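Local structure of AopB (Aeromonas hydrophila, 3WXX) at residues G146-V151 and V197-S202. The protein probably helps form the translocon pore that a type III secretion system inserts into the host membrane, and binds the chaperone AcrH, probably before secretion. Residues are numbered along the deposited sequence; the frame is centred on the assembly and turned at random.
Sequences GAMMIV and VTFGAS
Met-148, on the last turns of helix 126-151, reaches Thr-198 and Phe-199 at the place where helix 179-198 ends and the chain turns into helix 201-217. The backbones stay well apart: the closest CA atoms, those of Met-148 and Thr-198, are 11.3 Å from each other. Phe-199 is the first residue to leave helical geometry, and Gly-200, without a side chain, continues the extended link to the next helix.

A long, flexible side chain suits this backbone separation. Met-148, present as selenomethionine, bends at chi2 (-81°), and its terminal methyl CE alone makes the contact. CE comes to the edge of the Phe-199 ring, near the ring plane, 4.2 Å from CE2; this is an apolar touch and not a stack. The same methyl lies 4.2 Å from OG1 of Thr-198, whose polar need is met by a hydrogen bond to Ser-194 O one turn back, as is common for threonine in helices. The methyl CG2 of Thr-198 then rests over one ring face of Phe-199, toward its rim.

Farther back along helix 179-198, Met-148 also packs on Ala-191 and Ile-195, while Leu-15 of the AcrH chain packs on Thr-198. The small contact, burying 67 Å², joins two predicted transmembrane segments in this fragment of the SseC-like translocator, bound to its chaperone.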
ATOM      1  N   GLY B 146       7.424   0.467   0.300  1.00 40.80           N
ATOM      2  CA  GLY B 146       6.392  -0.491  -0.146  1.00 36.85           C
ATOM      3  C   GLY B 146       5.108   0.212  -0.458  1.00 33.91           C
ATOM      4  O   GLY B 146       4.469  -0.029  -1.485  1.00 35.85           O
ATOM      5  N   ALA B 147       4.730   1.126   0.400  1.00 34.40           N
ATOM      6  CA  ALA B 147       3.510   1.859   0.153  1.00 37.73           C
ATOM      7  C   ALA B 147       3.659   2.746  -1.082  1.00 38.63           C
ATOM      8  O   ALA B 147       2.718   2.888  -1.853  1.00 37.82           O
ATOM      9  CB  ALA B 147       3.132   2.687   1.364  1.00 39.60           C
HETATM   10  N   MSE B 148       4.834   3.345  -1.246  1.00 40.25           N
HETATM   11  CA  MSE B 148       5.142   4.114  -2.435  1.00 47.52           C
HETATM   12  C   MSE B 148       4.938   3.308  -3.680  1.00 42.82           C
HETATM   13  O   MSE B 148       4.228   3.729  -4.571  1.00 40.26           O
HETATM   14  CB  MSE B 148       6.594   4.577  -2.462  1.00 66.16           C
HETATM   15  CG  MSE B 148       6.937   5.588  -1.358  1.00 80.23           C
HETATM   16 SE   MSE B 148       6.355   7.342  -1.906  1.00111.46          SE
HETATM   17  CE  MSE B 148       7.604   8.164  -0.660  1.00106.68           C
HETATM   18  N   MSE B 149       5.505   2.123  -3.760  1.00 38.75           N
HETATM   19  CA  MSE B 149       5.255   1.332  -4.923  1.00 42.04           C
HETATM   20  C   MSE B 149       3.784   1.082  -5.213  1.00 44.67           C
HETATM   21  O   MSE B 149       3.348   1.089  -6.390  1.00 44.11           O
HETATM   22  CB  MSE B 149       5.872  -0.008  -4.704  1.00 48.67           C
HETATM   23  CG  MSE B 149       7.362   0.160  -4.753  1.00 59.92           C
HETATM   24 SE   MSE B 149       8.111  -1.559  -4.216  1.00 73.43          SE
HETATM   25  CE  MSE B 149       7.000  -2.680  -5.401  1.00 52.28           C
ATOM     26  N   ILE B 150       3.008   0.814  -4.148  1.00 43.58           N
ATOM     27  CA  ILE B 150       1.618   0.441  -4.318  1.00 40.50           C
ATOM     28  C   ILE B 150       0.764   1.641  -4.654  1.00 41.48           C
ATOM     29  O   ILE B 150      -0.106   1.560  -5.514  1.00 38.75           O
ATOM     30  CB  ILE B 150       1.104  -0.256  -3.080  1.00 43.52           C
ATOM     31  CG1 ILE B 150       1.671  -1.682  -3.058  1.00 43.38           C
ATOM     32  CG2 ILE B 150      -0.417  -0.257  -3.061  1.00 40.48           C
ATOM     33  CD1 ILE B 150       1.337  -2.433  -1.792  1.00 41.15           C
ATOM     34  N   VAL B 151       1.038   2.770  -4.010  1.00 43.23           N
ATOM     35  CA  VAL B 151       0.367   4.002  -4.403  1.00 47.46           C
ATOM     36  C   VAL B 151       0.512   4.335  -5.897  1.00 49.67           C
ATOM     37  O   VAL B 151      -0.448   4.813  -6.495  1.00 55.18           O
ATOM     38  CB  VAL B 151       0.793   5.195  -3.535  1.00 46.95           C
ATOM     39  CG1 VAL B 151       0.482   6.504  -4.216  1.00 48.11           C
ATOM     40  CG2 VAL B 151       0.036   5.145  -2.235  1.00 49.46           C
ATOM     41  N   VAL B 197      14.196  11.868  -2.252  1.00 77.01           N
ATOM     42  CA  VAL B 197      13.679  13.248  -2.217  1.00 82.44           C
ATOM     43  C   VAL B 197      12.997  13.597  -0.892  1.00 82.08           C
ATOM     44  O   VAL B 197      13.365  14.562  -0.249  1.00 79.75           O
ATOM     45  CB  VAL B 197      12.674  13.495  -3.367  1.00 83.56           C
ATOM     46  CG1 VAL B 197      11.855  14.756  -3.121  1.00 83.78           C
ATOM     47  CG2 VAL B 197      13.408  13.558  -4.710  1.00 86.27           C
ATOM     48  N   THR B 198      11.992  12.810  -0.514  1.00 80.63           N
ATOM     49  CA  THR B 198      11.132  13.133   0.624  1.00 79.59           C
ATOM     50  C   THR B 198      11.849  13.010   1.978  1.00 77.49           C
ATOM     51  O   THR B 198      11.553  13.747   2.895  1.00 79.56           O
ATOM     52  CB  THR B 198       9.891  12.194   0.698  1.00 85.99           C
ATOM     53  OG1 THR B 198       9.269  12.009  -0.591  1.00 88.41           O
ATOM     54  CG2 THR B 198       8.886  12.740   1.687  1.00 75.89           C
ATOM     55  N   PHE B 199      12.715  12.010   2.125  1.00 78.82           N
ATOM     56  CA  PHE B 199      13.353  11.711   3.410  1.00 71.04           C
ATOM     57  C   PHE B 199      14.846  11.682   3.132  1.00 75.72           C
ATOM     58  O   PHE B 199      15.274  12.096   2.044  1.00 76.87           O
ATOM     59  CB  PHE B 199      12.864  10.369   3.957  1.00 70.59           C
ATOM     60  CG  PHE B 199      11.364  10.227   3.982  1.00 70.42           C
ATOM     61  CD1 PHE B 199      10.623  10.679   5.063  1.00 66.72           C
ATOM     62  CD2 PHE B 199      10.682   9.625   2.924  1.00 68.69           C
ATOM     63  CE1 PHE B 199       9.237  10.568   5.077  1.00 57.83           C
ATOM     64  CE2 PHE B 199       9.295   9.510   2.938  1.00 61.28           C
ATOM     65  CZ  PHE B 199       8.570   9.988   4.009  1.00 51.57           C
ATOM     66  N   GLY B 200      15.658  11.210   4.073  1.00 78.14           N
ATOM     67  CA  GLY B 200      17.094  11.002   3.774  1.00 92.66           C
ATOM     68  C   GLY B 200      17.432  10.399   2.395  1.00 90.85           C
ATOM     69  O   GLY B 200      16.552   9.927   1.664  1.00107.79           O
ATOM     70  N   ALA B 201      18.696  10.466   1.993  1.00 82.59           N
ATOM     71  CA  ALA B 201      19.157   9.621   0.890  1.00 78.89           C
ATOM     72  C   ALA B 201      19.778   8.364   1.456  1.00 70.72           C
ATOM     73  O   ALA B 201      19.947   7.374   0.752  1.00 67.94           O
ATOM     74  CB  ALA B 201      20.134  10.337  -0.009  1.00 75.49           C
ATOM     75  N   SER B 202      20.103   8.390   2.740  1.00 63.89           N
ATOM     76  CA  SER B 202      20.423   7.151   3.415  1.00 69.74           C
ATOM     77  C   SER B 202      19.133   6.327   3.552  1.00 68.04           C
ATOM     78  O   SER B 202      19.180   5.101   3.502  1.00 69.84           O
ATOM     79  CB  SER B 202      21.146   7.372   4.766  1.00 71.02           C
ATOM     80  OG  SER B 202      20.578   8.420   5.522  1.00 81.39           O
TER